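Local coordinates for protein response regulator aspartate phosphatase F (Bacillus subtilis, PDB 4I9E) that inhibits the competence transcription factor ComA by binding its DNA-binding domain and blocking its access to target promoters, at residues A[52-57]-A[103-108]; A[182-187]-A[208-213]; A[202-207]-A[232-237]. All blocks are in the same frame, centred on the assembly; numbering follows the deposited sequence.

In the fold
Contact 1 comes first along the chain and joins helix 50-69, in the N-terminal part that includes the three-helix bundle, to helix 95-115. Contacts 2 and 3 follow, about 28 and 36 Å from it between centres, with contacts 1 and 3 on opposite sides of the chain's centre. The later two interleave along the chain and share helix 200-216: one pairs it with helix 180-196, the other with helix 220-236, their centres about 14 Å apart, and His187 touches His206 between them. Contact 1 thus probably joins the N-terminal bundle, part of the ComA-binding surface, to the start of the predicted repeats; contacts 2 and 3 lie within the TPR domain, which interacts with PhrF.

Contact 1: A[52-57]-A[103-108]; sequences HLYYSL and YYFNFF
Tyr54 lays one side of its ring against Tyr104 and Phe108, and its side chain carries most of the meeting between helix 50-69 and helix 95-115. With CG anti to the backbone N (chi1 -167°), it reaches across to the second helix. Its CB comes first, over one face of the Tyr104 ring, 4.3 Å from the centroid. From CG onward the two edges of the ring have different neighbours, both coming from the same side of its plane. Tyr104 CB stands over the CD1-CE1 edge of the face, 3.4 Å from Tyr54 CD1 and from CE1, with CG and CZ also facing it. Along the other edge Tyr54 CD2 comes within 3.4 Å of Phe108 CD1, and CE2 goes with it to the same atom. At the tip, Tyr54 OH reaches 3.4 Å from Phe105 CA.

The CH-pi contacts are reciprocal: Tyr104 CB is 3.5 Å from the Tyr54 ring centroid, so each tyrosine gives its methylene to the other's ring. The planes of Tyr54 and Tyr104 are 16° apart, those of Tyr54 and Phe108 only 8°, yet both pairs are slid so far that the rings barely overlap. Tyr103 CD2 covers the opposite face of the Tyr104 ring.

Leucines complete the surface. Leu57 CD1 meets Tyr104 CE2 at 3.8 Å, its side chain nearly at right angles to the tyrosine, and Leu53 CB lies 3.5 Å from Tyr104 OH. The short helix axes stay 10.9 Å apart, a spacing filled by these large side chains.

No hydrogen bond crosses between the two segments. Tyr54 packs on Ile16 as well, and its hydroxyl makes a weak hydrogen bond to Asn17 of helix 10-25; dispersion and CH-pi contacts of an aromatic cluster, rather than polar bonding, join the segments.

Contact 2: A[182-187]-A[208-213]; sequences RLLQCH and QKAYSM
Lys209 CG sits squarely over one face of the His187 imidazole, 3.5 Å from the centroid and 7° off the ring normal, a CH-pi contact made by the aliphatic part of the lysine. The chain bends at chi2 (59°), and its ammonium lies well beyond the ring. Met213 SD approaches the same ring obliquely, 3.9 Å from His187 ND1.

Met213 reaches across to Leu184 and Leu183: its CB packs on Leu184 CB at 3.7 Å, and a bend at chi3 (84°) brings CE to Leu183 CD2 at 3.6 Å. Ala210 CB lies 3.5 Å from Leu184 O. Replacing His187 by an alanine is likely to leave Lys209 CG without a ring to cover and to open a gap beside the Met213 sulfur.

Farther out, the His206 ring meets His187, Tyr170 and Tyr173 of helix 159-175 support Leu183, and Glu382 of the second subunit packs on His187. With no hydrogen bond between the segments, the antiparallel pairing of helices 180-196 and 200-216 depends here on fit: small Ala210 lets the short axes approach to 8.3 Å, and the lysine lends its aliphatic part to the imidazole.

Contact 3: A[202-207]-A[232-237]; sequences DAISHF and LCKNSQ
The Phe207 ring meets Cys233 at its edge: the sulfur SG lies near the ring plane, 3.8 Å from Phe207 CE2. Measured from the centroid, SG is 77° off the ring normal, a Cys sulfur-aromatic contact made at the rim. Ala191 of helix 180-196 also touches this phenylalanine, as do Asn229 and Ile230 earlier on helix 220-236.

The same sulfur has Ala203 CB beside it at 3.9 Å, so Ala203 and Phe207, one helical turn apart, both border the thiol. With Cys233 SG anti to its own carbonyl carbon (chi1 -75°), the methylene is left to Ile204, whose CG1 comes to 3.5 Å from Cys233 CB. Farther along the isoleucine, CD1 meets Lys234 CD at 3.7 Å; the lysine folds through bends at chi2 and chi4 and crosses Ile204 at about a right angle.

The short segments run antiparallel, at 163°; they belong to helices 200-216 and 220-236, and this buried apolar seam joins the predicted third and fourth TPRs. Helix 180-196 lies against Ala203 and Phe207, while helix 240-256 meets Lys234 through Asp242, Ala243 and Tyr246, placing the pair within the continuing helical stack.

Contact 1: A[52-57]-A[103-108]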
loop_
_atom_site.group_PDB
_atom_site.type_symbol
_atom_site.label_atom_id
_atom_site.label_comp_id
_atom_site.label_asym_id
_atom_site.label_seq_id
_atom_site.Cartn_x
_atom_site.Cartn_y
_atom_site.Cartn_z
ATOM N N HIS A 52 -8.562 10.117 -26.587
ATOM C CA HIS A 52 -8.942 10.002 -28.005
ATOM C C HIS A 52 -9.655 8.715 -28.402
ATOM O O HIS A 52 -10.618 8.758 -29.145
ATOM C CB HIS A 52 -7.787 10.328 -28.954
ATOM C CG HIS A 52 -7.232 11.700 -28.747
ATOM N ND1 HIS A 52 -7.637 12.791 -29.482
ATOM C CD2 HIS A 52 -6.340 12.165 -27.848
ATOM C CE1 HIS A 52 -7.004 13.870 -29.063
ATOM N NE2 HIS A 52 -6.209 13.519 -28.069
ATOM N N LEU A 53 -9.174 7.586 -27.913
ATOM C CA LEU A 53 -9.814 6.298 -28.115
ATOM C C LEU A 53 -11.168 6.294 -27.453
ATOM O O LEU A 53 -12.107 5.800 -27.994
ATOM C CB LEU A 53 -8.928 5.188 -27.497
ATOM C CG LEU A 53 -7.861 4.308 -28.219
ATOM C CD1 LEU A 53 -7.457 4.758 -29.623
ATOM C CD2 LEU A 53 -6.603 4.075 -27.299
ATOM N N TYR A 54 -11.261 6.807 -26.251
ATOM C CA TYR A 54 -12.517 6.899 -25.546
ATOM C C TYR A 54 -13.573 7.808 -26.241
ATOM O O TYR A 54 -14.728 7.424 -26.381
ATOM C CB TYR A 54 -12.252 7.393 -24.144
ATOM C CG TYR A 54 -13.413 7.247 -23.191
ATOM C CD1 TYR A 54 -14.435 6.306 -23.413
ATOM C CD2 TYR A 54 -13.487 8.061 -22.044
ATOM C CE1 TYR A 54 -15.535 6.183 -22.481
ATOM C CE2 TYR A 54 -14.561 7.942 -21.139
ATOM C CZ TYR A 54 -15.575 6.999 -21.379
ATOM O OH TYR A 54 -16.590 6.888 -20.479
ATOM N N TYR A 55 -13.127 8.966 -26.706
ATOM C CA TYR A 55 -13.948 9.914 -27.386
ATOM C C TYR A 55 -14.562 9.292 -28.611
ATOM O O TYR A 55 -15.757 9.517 -28.857
ATOM C CB TYR A 55 -13.169 11.202 -27.793
ATOM C CG TYR A 55 -14.101 12.207 -28.421
ATOM C CD1 TYR A 55 -14.829 13.093 -27.618
ATOM C CD2 TYR A 55 -14.318 12.250 -29.793
ATOM C CE1 TYR A 55 -15.735 13.972 -28.151
ATOM C CE2 TYR A 55 -15.228 13.169 -30.328
ATOM C CZ TYR A 55 -15.924 14.002 -29.483
ATOM O OH TYR A 55 -16.840 14.898 -29.953
ATOM N N SER A 56 -13.767 8.573 -29.394
ATOM C CA SER A 56 -14.255 7.930 -30.619
ATOM C C SER A 56 -15.368 6.976 -30.339
ATOM O O SER A 56 -16.364 6.932 -31.091
ATOM C CB SER A 56 -13.173 7.063 -31.284
ATOM O OG SER A 56 -12.422 7.888 -32.085
ATOM N N LEU A 57 -15.143 6.147 -29.325
ATOM C CA LEU A 57 -16.145 5.178 -28.934
ATOM C C LEU A 57 -17.440 5.845 -28.517
ATOM O O LEU A 57 -18.503 5.374 -28.961
ATOM C CB LEU A 57 -15.614 4.250 -27.834
ATOM C CG LEU A 57 -14.410 3.394 -28.329
ATOM C CD1 LEU A 57 -13.700 2.812 -27.191
ATOM C CD2 LEU A 57 -14.890 2.277 -29.295
ATOM N N TYR A 103 -15.172 -0.089 -19.353
ATOM C CA TYR A 103 -13.777 -0.113 -19.019
ATOM C C TYR A 103 -13.208 1.284 -18.832
ATOM O O TYR A 103 -12.595 1.593 -17.806
ATOM C CB TYR A 103 -12.970 -0.861 -20.122
ATOM C CG TYR A 103 -11.523 -0.523 -20.029
ATOM C CD1 TYR A 103 -10.757 -0.966 -18.929
ATOM C CD2 TYR A 103 -10.902 0.253 -20.995
ATOM C CE1 TYR A 103 -9.424 -0.612 -18.809
ATOM C CE2 TYR A 103 -9.563 0.616 -20.872
ATOM C CZ TYR A 103 -8.841 0.166 -19.772
ATOM O OH TYR A 103 -7.504 0.493 -19.627
ATOM N N TYR A 104 -13.362 2.107 -19.853
ATOM C CA TYR A 104 -12.878 3.475 -19.869
ATOM C C TYR A 104 -13.620 4.366 -18.872
ATOM O O TYR A 104 -13.016 5.258 -18.241
ATOM C CB TYR A 104 -13.133 4.037 -21.264
ATOM C CG TYR A 104 -12.052 3.696 -22.265
ATOM C CD1 TYR A 104 -10.776 4.220 -22.124
ATOM C CD2 TYR A 104 -12.299 2.864 -23.339
ATOM C CE1 TYR A 104 -9.773 3.925 -23.033
ATOM C CE2 TYR A 104 -11.293 2.609 -24.273
ATOM C CZ TYR A 104 -10.046 3.129 -24.082
ATOM O OH TYR A 104 -9.048 2.880 -24.931
ATOM N N PHE A 105 -14.924 4.139 -18.739
ATOM C CA PHE A 105 -15.710 4.914 -17.815
ATOM C C PHE A 105 -15.157 4.792 -16.358
ATOM O O PHE A 105 -14.962 5.776 -15.648
ATOM C CB PHE A 105 -17.200 4.507 -17.922
ATOM C CG PHE A 105 -18.106 5.246 -16.993
ATOM C CD1 PHE A 105 -18.937 6.274 -17.465
ATOM C CD2 PHE A 105 -18.204 4.889 -15.672
ATOM C CE1 PHE A 105 -19.785 6.948 -16.628
ATOM C CE2 PHE A 105 -19.051 5.559 -14.777
ATOM C CZ PHE A 105 -19.866 6.591 -15.249
ATOM N N ASN A 106 -14.964 3.562 -15.916
ATOM C CA ASN A 106 -14.430 3.276 -14.601
ATOM C C ASN A 106 -13.002 3.732 -14.458
ATOM O O ASN A 106 -12.601 4.260 -13.414
ATOM C CB ASN A 106 -14.533 1.792 -14.355
ATOM C CG ASN A 106 -15.971 1.360 -14.163
ATOM O OD1 ASN A 106 -16.572 0.701 -15.037
ATOM N ND2 ASN A 106 -16.533 1.712 -13.042
ATOM N N PHE A 107 -12.239 3.509 -15.512
ATOM C CA PHE A 107 -10.861 3.959 -15.539
ATOM C C PHE A 107 -10.768 5.480 -15.289
ATOM O O PHE A 107 -10.136 5.915 -14.326
ATOM C CB PHE A 107 -10.129 3.534 -16.844
ATOM C CG PHE A 107 -8.782 4.151 -16.958
ATOM C CD1 PHE A 107 -7.726 3.693 -16.137
ATOM C CD2 PHE A 107 -8.567 5.275 -17.797
ATOM C CE1 PHE A 107 -6.470 4.282 -16.227
ATOM C CE2 PHE A 107 -7.300 5.917 -17.855
ATOM C CZ PHE A 107 -6.249 5.397 -17.099
ATOM N N PHE A 108 -11.398 6.274 -16.135
ATOM C CA PHE A 108 -11.396 7.733 -16.000
ATOM C C PHE A 108 -12.142 8.246 -14.831
ATOM O O PHE A 108 -11.794 9.291 -14.311
ATOM C CB PHE A 108 -11.933 8.405 -17.251
ATOM C CG PHE A 108 -10.986 8.333 -18.398
ATOM C CD1 PHE A 108 -11.254 7.507 -19.484
ATOM C CD2 PHE A 108 -9.766 9.024 -18.358
ATOM C CE1 PHE A 108 -10.315 7.426 -20.591
ATOM C CE2 PHE A 108 -8.805 8.921 -19.430
ATOM C CZ PHE A 108 -9.117 8.107 -20.575
#

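Contact 2: A[182-187]-A[208-213]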
loop_
_atom_site.group_PDB
_atom_site.type_symbol
_atom_site.label_atom_id
_atom_site.label_comp_id
_atom_site.label_asym_id
_atom_site.label_seq_id
_atom_site.Cartn_x
_atom_site.Cartn_y
_atom_site.Cartn_z
ATOM N N ARG A 182 8.370 3.026 -22.951
ATOM C CA ARG A 182 7.488 2.549 -21.874
ATOM C C ARG A 182 8.255 1.605 -20.948
ATOM O O ARG A 182 8.102 1.693 -19.716
ATOM C CB ARG A 182 6.231 1.875 -22.395
ATOM C CG ARG A 182 5.119 2.830 -22.699
ATOM C CD ARG A 182 4.599 3.537 -21.461
ATOM N NE ARG A 182 3.299 4.115 -21.673
ATOM C CZ ARG A 182 2.937 5.366 -21.376
ATOM N NH1 ARG A 182 3.780 6.228 -20.815
ATOM N NH2 ARG A 182 1.663 5.756 -21.613
ATOM N N LEU A 183 9.094 0.753 -21.547
ATOM C CA LEU A 183 9.959 -0.125 -20.802
ATOM C C LEU A 183 10.902 0.592 -19.846
ATOM O O LEU A 183 11.023 0.198 -18.682
ATOM C CB LEU A 183 10.774 -1.021 -21.731
ATOM C CG LEU A 183 11.073 -2.420 -21.155
ATOM C CD1 LEU A 183 9.876 -3.417 -21.207
ATOM C CD2 LEU A 183 12.311 -3.035 -21.803
ATOM N N LEU A 184 11.549 1.651 -20.309
ATOM C CA LEU A 184 12.434 2.433 -19.433
ATOM C C LEU A 184 11.666 3.144 -18.344
ATOM O O LEU A 184 12.191 3.316 -17.228
ATOM C CB LEU A 184 13.289 3.418 -20.218
ATOM C CG LEU A 184 12.851 4.786 -20.700
ATOM C CD1 LEU A 184 13.103 5.815 -19.626
ATOM C CD2 LEU A 184 13.668 5.136 -21.967
ATOM N N GLN A 185 10.423 3.551 -18.676
ATOM C CA GLN A 185 9.506 4.103 -17.714
ATOM C C GLN A 185 9.121 3.080 -16.641
ATOM O O GLN A 185 9.046 3.415 -15.471
ATOM C CB GLN A 185 8.284 4.686 -18.427
ATOM C CG GLN A 185 8.656 5.845 -19.325
ATOM C CD GLN A 185 7.492 6.486 -20.019
ATOM O OE1 GLN A 185 6.774 5.862 -20.807
ATOM N NE2 GLN A 185 7.295 7.751 -19.732
ATOM N N CYS A 186 8.951 1.821 -17.024
ATOM C CA CYS A 186 8.762 0.757 -16.039
ATOM C C CYS A 186 9.945 0.668 -15.082
ATOM O O CYS A 186 9.745 0.513 -13.889
ATOM C CB CYS A 186 8.461 -0.591 -16.696
ATOM S SG CYS A 186 6.903 -0.626 -17.595
ATOM N N HIS A 187 11.160 0.773 -15.616
ATOM C CA HIS A 187 12.371 0.940 -14.824
ATOM C C HIS A 187 12.338 2.077 -13.848
ATOM O O HIS A 187 12.706 1.867 -12.745
ATOM C CB HIS A 187 13.666 0.916 -15.665
ATOM C CG HIS A 187 14.110 -0.478 -16.026
ATOM N ND1 HIS A 187 14.049 -0.978 -17.313
ATOM C CD2 HIS A 187 14.601 -1.487 -15.262
ATOM C CE1 HIS A 187 14.480 -2.231 -17.328
ATOM N NE2 HIS A 187 14.832 -2.562 -16.097
ATOM N N GLN A 208 19.730 3.937 -13.455
ATOM C CA GLN A 208 20.835 3.865 -14.409
ATOM C C GLN A 208 20.417 3.129 -15.660
ATOM O O GLN A 208 20.697 3.558 -16.750
ATOM C CB GLN A 208 22.102 3.199 -13.836
ATOM C CG GLN A 208 22.706 3.828 -12.610
ATOM C CD GLN A 208 23.718 4.905 -12.866
ATOM O OE1 GLN A 208 24.607 5.127 -12.014
ATOM N NE2 GLN A 208 23.617 5.602 -14.015
ATOM N N LYS A 209 19.733 2.024 -15.495
ATOM C CA LYS A 209 19.205 1.279 -16.631
ATOM C C LYS A 209 18.278 2.175 -17.473
ATOM O O LYS A 209 18.368 2.205 -18.715
ATOM C CB LYS A 209 18.519 -0.002 -16.111
ATOM C CG LYS A 209 17.760 -0.817 -17.156
ATOM C CD LYS A 209 18.665 -1.293 -18.309
ATOM C CE LYS A 209 17.929 -2.243 -19.235
ATOM N NZ LYS A 209 18.870 -2.701 -20.336
ATOM N N ALA A 210 17.420 2.927 -16.797
ATOM C CA ALA A 210 16.434 3.768 -17.463
ATOM C C ALA A 210 17.130 4.934 -18.241
ATOM O O ALA A 210 16.696 5.311 -19.353
ATOM C CB ALA A 210 15.414 4.314 -16.444
ATOM N N TYR A 211 18.176 5.491 -17.610
ATOM C CA TYR A 211 19.039 6.506 -18.196
ATOM C C TYR A 211 19.653 6.046 -19.510
ATOM O O TYR A 211 19.484 6.706 -20.525
ATOM C CB TYR A 211 20.176 6.945 -17.256
ATOM C CG TYR A 211 21.104 7.891 -17.993
ATOM C CD1 TYR A 211 20.734 9.201 -18.222
ATOM C CD2 TYR A 211 22.321 7.450 -18.518
ATOM C CE1 TYR A 211 21.566 10.059 -18.914
ATOM C CE2 TYR A 211 23.149 8.295 -19.211
ATOM C CZ TYR A 211 22.761 9.595 -19.412
ATOM O OH TYR A 211 23.563 10.449 -20.119
ATOM N N SER A 212 20.388 4.937 -19.468
ATOM C CA SER A 212 20.977 4.298 -20.652
ATOM C C SER A 212 19.974 4.207 -21.769
ATOM O O SER A 212 20.280 4.634 -22.875
ATOM C CB SER A 212 21.433 2.875 -20.344
ATOM O OG SER A 212 22.597 2.892 -19.609
ATOM N N MET A 213 18.794 3.642 -21.465
ATOM C CA MET A 213 17.677 3.519 -22.428
ATOM C C MET A 213 17.166 4.879 -22.920
ATOM O O MET A 213 16.804 5.003 -24.081
ATOM C CB MET A 213 16.498 2.683 -21.893
ATOM C CG MET A 213 16.818 1.253 -21.559
ATOM S SD MET A 213 15.481 0.313 -20.744
ATOM C CE MET A 213 14.488 -0.225 -22.124
#

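Contact 3: A[202-207]-A[232-237]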
loop_
_atom_site.group_PDB
_atom_site.type_symbol
_atom_site.label_atom_id
_atom_site.label_comp_id
_atom_site.label_asym_id
_atom_site.label_seq_id
_atom_site.Cartn_x
_atom_site.Cartn_y
_atom_site.Cartn_z
ATOM N N ASP A 202 19.261 -0.609 -5.334
ATOM C CA ASP A 202 18.306 -1.104 -6.346
ATOM C C ASP A 202 17.592 0.030 -7.126
ATOM O O ASP A 202 17.391 -0.084 -8.337
ATOM C CB ASP A 202 17.285 -2.032 -5.691
ATOM C CG ASP A 202 17.853 -3.344 -5.342
ATOM O OD1 ASP A 202 18.785 -3.819 -6.050
ATOM O OD2 ASP A 202 17.369 -3.938 -4.370
ATOM N N ALA A 203 17.185 1.116 -6.465
ATOM C CA ALA A 203 16.637 2.278 -7.183
ATOM C C ALA A 203 17.633 2.842 -8.157
ATOM O O ALA A 203 17.280 3.204 -9.294
ATOM C CB ALA A 203 16.157 3.389 -6.172
ATOM N N ILE A 204 18.896 2.961 -7.713
ATOM C CA ILE A 204 19.980 3.512 -8.553
ATOM C C ILE A 204 20.262 2.664 -9.779
ATOM O O ILE A 204 20.357 3.200 -10.873
ATOM C CB ILE A 204 21.283 3.753 -7.751
ATOM C CG1 ILE A 204 21.080 4.945 -6.790
ATOM C CG2 ILE A 204 22.474 4.053 -8.724
ATOM C CD1 ILE A 204 22.270 5.190 -5.861
ATOM N N SER A 205 20.400 1.337 -9.600
ATOM C CA SER A 205 20.440 0.389 -10.728
ATOM C C SER A 205 19.292 0.562 -11.735
ATOM O O SER A 205 19.499 0.472 -12.906
ATOM C CB SER A 205 20.409 -1.040 -10.188
ATOM O OG SER A 205 21.469 -1.175 -9.250
ATOM N N HIS A 206 18.064 0.759 -11.280
ATOM C CA HIS A 206 16.929 0.935 -12.223
ATOM C C HIS A 206 16.921 2.316 -12.874
ATOM O O HIS A 206 16.576 2.454 -14.063
ATOM C CB HIS A 206 15.589 0.557 -11.569
ATOM C CG HIS A 206 15.422 -0.929 -11.404
ATOM N ND1 HIS A 206 14.969 -1.740 -12.414
ATOM C CD2 HIS A 206 15.692 -1.755 -10.366
ATOM C CE1 HIS A 206 14.940 -2.990 -12.010
ATOM N NE2 HIS A 206 15.391 -3.034 -10.774
ATOM N N PHE A 207 17.305 3.343 -12.093
ATOM C CA PHE A 207 17.491 4.666 -12.665
ATOM C C PHE A 207 18.622 4.665 -13.710
ATOM O O PHE A 207 18.478 5.351 -14.714
ATOM C CB PHE A 207 17.789 5.701 -11.592
ATOM C CG PHE A 207 16.588 6.105 -10.797
ATOM C CD1 PHE A 207 15.404 6.499 -11.437
ATOM C CD2 PHE A 207 16.630 6.116 -9.410
ATOM C CE1 PHE A 207 14.303 6.889 -10.687
ATOM C CE2 PHE A 207 15.504 6.495 -8.687
ATOM C CZ PHE A 207 14.346 6.868 -9.322
ATOM N N LEU A 232 19.359 12.269 -6.268
ATOM C CA LEU A 232 18.460 12.270 -5.127
ATOM C C LEU A 232 18.745 11.086 -4.255
ATOM O O LEU A 232 18.785 11.201 -3.061
ATOM C CB LEU A 232 16.999 12.295 -5.574
ATOM C CG LEU A 232 15.887 12.881 -4.681
ATOM C CD1 LEU A 232 14.567 12.445 -5.169
ATOM C CD2 LEU A 232 15.910 12.449 -3.289
ATOM N N CYS A 233 18.963 9.929 -4.856
ATOM C CA CYS A 233 19.239 8.690 -4.114
ATOM C C CYS A 233 20.500 8.869 -3.296
ATOM O O CYS A 233 20.542 8.506 -2.120
ATOM C CB CYS A 233 19.380 7.470 -5.076
ATOM S SG CYS A 233 17.761 6.921 -5.720
ATOM N N LYS A 234 21.531 9.405 -3.955
ATOM C CA LYS A 234 22.821 9.710 -3.303
ATOM C C LYS A 234 22.638 10.709 -2.194
ATOM O O LYS A 234 23.095 10.494 -1.108
ATOM C CB LYS A 234 23.826 10.202 -4.329
ATOM C CG LYS A 234 24.714 9.072 -4.866
ATOM C CD LYS A 234 24.173 8.372 -6.057
ATOM C CE LYS A 234 25.271 7.581 -6.796
ATOM N NZ LYS A 234 25.830 6.459 -5.958
ATOM N N ASN A 235 21.949 11.812 -2.465
ATOM C CA ASN A 235 21.674 12.843 -1.431
ATOM C C ASN A 235 20.983 12.263 -0.183
ATOM O O ASN A 235 21.427 12.487 0.924
ATOM C CB ASN A 235 20.829 13.975 -2.016
ATOM C CG ASN A 235 20.559 15.072 -1.006
ATOM O OD1 ASN A 235 21.471 15.828 -0.657
ATOM N ND2 ASN A 235 19.309 15.195 -0.556
ATOM N N SER A 236 19.938 11.466 -0.373
ATOM C CA SER A 236 19.231 10.797 0.733
ATOM C C SER A 236 20.103 9.907 1.582
ATOM O O SER A 236 19.784 9.583 2.687
ATOM C CB SER A 236 18.109 9.942 0.181
ATOM O OG SER A 236 17.175 10.696 -0.567
ATOM N N GLN A 237 21.168 9.416 1.010
ATOM C CA GLN A 237 22.117 8.585 1.708
ATOM C C GLN A 237 23.304 9.440 2.271
ATOM O O GLN A 237 24.333 8.863 2.726
ATOM C CB GLN A 237 22.651 7.583 0.693
ATOM C CG GLN A 237 21.910 6.281 0.643
ATOM C CD GLN A 237 22.354 5.432 -0.487
ATOM O OE1 GLN A 237 22.378 5.855 -1.660
ATOM N NE2 GLN A 237 22.696 4.223 -0.177
#